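Local atomic coordinates of formiminoglutamase (Trypanosoma cruzi, PDB entry 4MYK), a protein that probably hydrolyses N-formimino-L-glutamate to glutamate and formamide, as an arginase-like binuclear manganese enzyme with an alpha/beta fold. Residues F37-C43 and G120-Q124; F235-S239 and M279-N283. The protein carries 1 engineered substitution. All blocks are in the same frame, centred on the assembly; numbering follows the deposited sequence.

Contact 1 of 2, residues F37-C43 and G120-Q124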
loop_
_atom_site.group_PDB
_atom_site.type_symbol
_atom_site.label_atom_id
_atom_site.label_comp_id
_atom_site.label_asym_id
_atom_site.label_seq_id
_atom_site.Cartn_x
_atom_site.Cartn_y
_atom_site.Cartn_z
ATOM N N PHE A 37 15.142 19.518 14.106
ATOM C CA PHE A 37 16.290 19.828 13.262
ATOM C C PHE A 37 15.865 20.068 11.803
ATOM O O PHE A 37 15.969 19.171 10.951
ATOM C CB PHE A 37 17.372 18.744 13.373
ATOM C CG PHE A 37 18.740 19.205 12.931
ATOM C CD1 PHE A 37 19.392 20.230 13.604
ATOM C CD2 PHE A 37 19.370 18.614 11.851
ATOM C CE1 PHE A 37 20.635 20.660 13.202
ATOM C CE2 PHE A 37 20.613 19.032 11.445
ATOM C CZ PHE A 37 21.250 20.056 12.120
ATOM N N PRO A 38 15.401 21.300 11.511
ATOM C CA PRO A 38 14.840 21.674 10.209
ATOM C C PRO A 38 15.916 21.928 9.143
ATOM O O PRO A 38 16.052 23.057 8.673
ATOM C CB PRO A 38 14.089 22.980 10.516
ATOM C CG PRO A 38 14.443 23.359 11.950
ATOM C CD PRO A 38 15.556 22.472 12.386
ATOM N N TYR A 39 16.670 20.892 8.771
ATOM C CA TYR A 39 17.688 21.014 7.733
ATOM C C TYR A 39 17.605 19.862 6.741
ATOM O O TYR A 39 17.343 18.727 7.116
ATOM C CB TYR A 39 19.089 21.114 8.344
ATOM C CG TYR A 39 19.228 22.315 9.246
ATOM C CD1 TYR A 39 19.637 23.543 8.744
ATOM C CD2 TYR A 39 18.915 22.229 10.600
ATOM C CE1 TYR A 39 19.741 24.652 9.576
ATOM C CE2 TYR A 39 19.018 23.332 11.443
ATOM C CZ TYR A 39 19.431 24.537 10.927
ATOM O OH TYR A 39 19.533 25.626 11.761
ATOM N N ASP A 40 17.842 20.174 5.476
ATOM C CA ASP A 40 17.637 19.242 4.378
ATOM C C ASP A 40 18.617 18.087 4.347
ATOM O O ASP A 40 18.251 16.970 4.000
ATOM C CB ASP A 40 17.767 19.982 3.036
ATOM C CG ASP A 40 16.439 20.483 2.501
ATOM O OD1 ASP A 40 16.420 20.935 1.340
ATOM O OD2 ASP A 40 15.420 20.419 3.225
ATOM N N GLU A 41 19.871 18.372 4.673
ATOM C CA GLU A 41 20.986 17.498 4.297
ATOM C C GLU A 41 20.885 16.020 4.699
ATOM O O GLU A 41 20.710 15.672 5.868
ATOM C CB GLU A 41 22.314 18.103 4.748
ATOM C CG GLU A 41 22.695 19.372 3.990
ATOM C CD GLU A 41 21.937 20.625 4.451
ATOM O OE1 GLU A 41 21.216 20.551 5.469
ATOM O OE2 GLU A 41 22.077 21.686 3.793
ATOM N N GLY A 42 21.015 15.161 3.693
ATOM C CA GLY A 42 20.929 13.726 3.860
ATOM C C GLY A 42 20.723 13.106 2.495
ATOM O O GLY A 42 21.545 13.273 1.601
ATOM N N CYS A 43 19.603 12.414 2.323
ATOM C CA CYS A 43 19.337 11.683 1.085
ATOM C C CYS A 43 19.032 12.586 -0.122
ATOM O O CYS A 43 19.087 12.134 -1.273
ATOM C CB CYS A 43 18.216 10.658 1.293
ATOM S SG CYS A 43 18.254 9.323 0.102
ATOM N N GLY A 120 13.951 16.825 9.017
ATOM C CA GLY A 120 15.385 17.026 8.879
ATOM C C GLY A 120 15.979 15.814 8.177
ATOM O O GLY A 120 15.397 14.739 8.217
ATOM N N GLY A 121 17.130 15.974 7.527
ATOM C CA GLY A 121 17.787 14.863 6.847
ATOM C C GLY A 121 18.704 13.989 7.700
ATOM O O GLY A 121 19.046 14.339 8.823
ATOM N N ASN A 122 19.111 12.852 7.134
ATOM C CA ASN A 122 19.952 11.844 7.798
ATOM C C ASN A 122 21.113 12.408 8.604
ATOM O O ASN A 122 21.550 11.807 9.602
ATOM C CB ASN A 122 20.559 10.879 6.763
ATOM C CG ASN A 122 19.519 10.026 6.044
ATOM O OD1 ASN A 122 18.569 9.517 6.646
ATOM N ND2 ASN A 122 19.720 9.845 4.748
ATOM N N ASP A 123 21.630 13.546 8.150
ATOM C CA ASP A 123 22.903 14.072 8.655
ATOM C C ASP A 123 22.881 14.447 10.145
ATOM O O ASP A 123 23.924 14.486 10.798
ATOM C CB ASP A 123 23.379 15.236 7.788
ATOM C CG ASP A 123 23.832 14.778 6.404
ATOM O OD1 ASP A 123 24.322 15.625 5.625
ATOM O OD2 ASP A 123 23.710 13.573 6.091
ATOM N N GLN A 124 21.683 14.696 10.670
ATOM C CA GLN A 124 21.484 14.968 12.086
ATOM C C GLN A 124 22.005 13.825 12.967
ATOM O O GLN A 124 22.321 14.034 14.139
ATOM C CB GLN A 124 19.994 15.192 12.363
ATOM C CG GLN A 124 19.144 13.912 12.319
ATOM C CD GLN A 124 17.686 14.168 12.637
ATOM O OE1 GLN A 124 17.291 15.295 12.928
ATOM N NE2 GLN A 124 16.877 13.127 12.579
#
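Two backbone hydrogen bonds join F37-C43 to G120-Q124, the loops that follow strands 32-37 and 114-119 of the parallel sheet. G121 N donates to Y39 O at 2.8 Å, meeting the carbonyl almost end-on (C=O...N 167°), and D123 N donates to E41 O over a longer 3.3 Å. Weaker CA-H...O contacts fill in around them: G120 CA lies 3.0 Å from F37 O, and G121 CA is 3.2 Å from E41 O. Glycine suits both places, since a beta carbon would run into these carbonyls, and G120 also has positive phi. G42, too, brings its alpha carbon close to N122 N, where a beta carbon would not fit.

Among side chains, F37 and Q124 run antiparallel alongside one another. Q124 CB sits 3.5 Å from F37 CD2, while Q124 OE1 is buried near F37 CB without a polar partner. F37 CG is anti to its N (chi1 -160°), which carries the ring toward Q124; Y39 CD2 covers one ring face. D123 OD1 lies 3.3 Å from E41 CB and has a weak bond to G163 N.

Peptide groups thus do most of the joining in this part of the arginase fold. The chemistry implies close backbone apposition that depends on glycine, placing manganese ligand N122 beside C43, whose sulfur forms a disulfide with C250.

Contact 2 of 2, residues F235-S239 and M279-N283. With MN (manganese (II) ion), chain C.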
loop_
_atom_site.group_PDB
_atom_site.type_symbol
_atom_site.label_atom_id
_atom_site.label_comp_id
_atom_site.label_asym_id
_atom_site.label_seq_id
_atom_site.Cartn_x
_atom_site.Cartn_y
_atom_site.Cartn_z
ATOM N N PHE A 235 15.869 6.183 13.242
ATOM C CA PHE A 235 14.844 5.688 12.326
ATOM C C PHE A 235 14.668 6.544 11.083
ATOM O O PHE A 235 13.892 7.497 11.102
ATOM C CB PHE A 235 13.497 5.587 13.035
ATOM C CG PHE A 235 12.609 4.503 12.488
ATOM C CD1 PHE A 235 12.428 4.361 11.125
ATOM C CD2 PHE A 235 11.967 3.610 13.341
ATOM C CE1 PHE A 235 11.615 3.368 10.624
ATOM C CE2 PHE A 235 11.144 2.610 12.837
ATOM C CZ PHE A 235 10.974 2.490 11.484
ATOM N N ASP A 236 15.365 6.198 10.003
ATOM C CA ASP A 236 15.141 6.859 8.717
ATOM C C ASP A 236 13.802 6.381 8.184
ATOM O O ASP A 236 13.619 5.191 7.974
ATOM C CB ASP A 236 16.254 6.520 7.728
ATOM C CG ASP A 236 16.091 7.227 6.381
ATOM O OD1 ASP A 236 14.964 7.606 6.001
ATOM O OD2 ASP A 236 17.111 7.410 5.699
ATOM N N VAL A 237 12.861 7.299 7.982
ATOM C CA VAL A 237 11.514 6.888 7.595
ATOM C C VAL A 237 11.378 6.457 6.117
ATOM O O VAL A 237 10.338 5.915 5.714
ATOM C CB VAL A 237 10.436 7.927 8.009
ATOM C CG1 VAL A 237 10.385 8.054 9.518
ATOM C CG2 VAL A 237 10.698 9.275 7.367
ATOM N N ASP A 238 12.431 6.674 5.322
ATOM C CA ASP A 238 12.437 6.180 3.945
ATOM C C ASP A 238 12.767 4.682 3.900
ATOM O O ASP A 238 12.977 4.105 2.827
ATOM C CB ASP A 238 13.343 7.021 3.032
ATOM C CG ASP A 238 14.826 6.737 3.222
ATOM O OD1 ASP A 238 15.187 5.671 3.777
ATOM O OD2 ASP A 238 15.641 7.587 2.791
ATOM N N SER A 239 12.799 4.065 5.082
ATOM C CA SER A 239 12.899 2.613 5.215
ATOM C C SER A 239 11.516 1.950 5.142
ATOM O O SER A 239 11.399 0.724 5.122
ATOM C CB SER A 239 13.563 2.264 6.538
ATOM O OG SER A 239 12.750 2.684 7.606
ATOM N N MET A 279 14.552 10.599 14.064
ATOM C CA MET A 279 13.657 10.212 12.984
ATOM C C MET A 279 13.992 11.114 11.829
ATOM O O MET A 279 13.873 12.328 11.948
ATOM C CB MET A 279 12.201 10.418 13.402
ATOM C CG MET A 279 11.171 9.913 12.413
ATOM S SD MET A 279 9.470 10.133 13.014
ATOM C CE MET A 279 9.515 9.110 14.496
ATOM N N SER A 280 14.422 10.520 10.720
ATOM C CA SER A 280 15.000 11.279 9.613
ATOM C C SER A 280 14.217 11.159 8.326
ATOM O O SER A 280 13.535 10.168 8.110
ATOM C CB SER A 280 16.434 10.808 9.341
ATOM O OG SER A 280 17.331 11.316 10.302
ATOM N N GLU A 281 14.340 12.188 7.482
ATOM C CA GLU A 281 13.928 12.154 6.073
ATOM C C GLU A 281 12.448 12.468 5.781
ATOM O O GLU A 281 12.002 12.366 4.640
ATOM C CB GLU A 281 14.390 10.849 5.395
ATOM C CG GLU A 281 15.925 10.693 5.326
ATOM C CD GLU A 281 16.564 11.741 4.433
ATOM O OE1 GLU A 281 15.874 12.206 3.502
ATOM O OE2 GLU A 281 17.742 12.096 4.656
ATOM N N LEU A 282 11.703 12.880 6.805
ATOM C CA LEU A 282 10.320 13.318 6.605
ATOM C C LEU A 282 10.303 14.570 5.732
ATOM O O LEU A 282 10.943 15.569 6.058
ATOM C CB LEU A 282 9.605 13.589 7.939
ATOM C CG LEU A 282 8.111 13.909 7.812
ATOM C CD1 LEU A 282 7.386 12.705 7.266
ATOM C CD2 LEU A 282 7.503 14.327 9.141
ATOM N N ASN A 283 9.554 14.505 4.634
ATOM C CA ASN A 283 9.608 15.520 3.592
ATOM C C ASN A 283 8.208 15.893 3.048
ATOM O O ASN A 283 7.687 15.245 2.126
ATOM C CB ASN A 283 10.521 15.022 2.475
ATOM C CG ASN A 283 10.809 16.075 1.456
ATOM O OD1 ASN A 283 10.000 16.984 1.238
ATOM N ND2 ASN A 283 11.959 15.961 0.805
HETATM MN MN MN C . 17.400 6.315 3.746
HETATM O O HOH W 1 14.801 9.923 2.198
HETATM O O HOH W 2 19.317 7.729 3.435
#
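F235 and D236 pair in parallel with M279 and S280, through S280 N to F235 O (3.1 Å) and a nearly straight V237 N to S280 O bond (2.9 Å, 174° at the hydrogen). The strands belong to a beta-alpha-beta unit of the arginase/deacetylase fold, and the manganese site lies at their C-terminal ends. V237 is the apolar link: its CG1 packs 3.5 Å from M279 CG, and helix 290-306 covers both residues. Branched valine suits this buried seam, with CG1 on M279 and CG2 near L282.

D236 is a ligand of both manganese ions; D238 binds one of them through both oxygens, alongside D146 and H148. D236 CG lies opposite the backbone N (chi1 -178°), and its OD2 binds manganese, while OD1 accepts from D238 N at 2.8 Å in an Asx turn, a bond that helps fix the carboxylate. E281 presents its CG methylene 3.3 Å from D236 OD1, and its OE2 takes hydrogen bonds from N122 N and C43 N. Small S239 folds back, OG donating to D236 O. Between D238 and E281 a water donates to both, 2.6 Å from D238 OD2 and 2.8 Å from E281 OE1.

From the N terminus, strand 32-37 leads into the first loop of contact 1, which closes when the chain returns through strand 114-119 at G120-Q124. Helix 125-135 and strand 141-145 follow, and only later does strand 231-236 open contact 2, closed by strand 274-280 after helix 258-270. The two closures therefore stand in series, neither nesting nor crossing. In the sheet, however, strand 274-280 lies between 114-119 and 231-236, so the contacts meet: E281 N probably bonds to G120 O at 2.9 Å. Together they tie four strand ends around the manganese pair; N122 from contact 1 and D236 from contact 2 both bind the second ion, the one D238 does not bind.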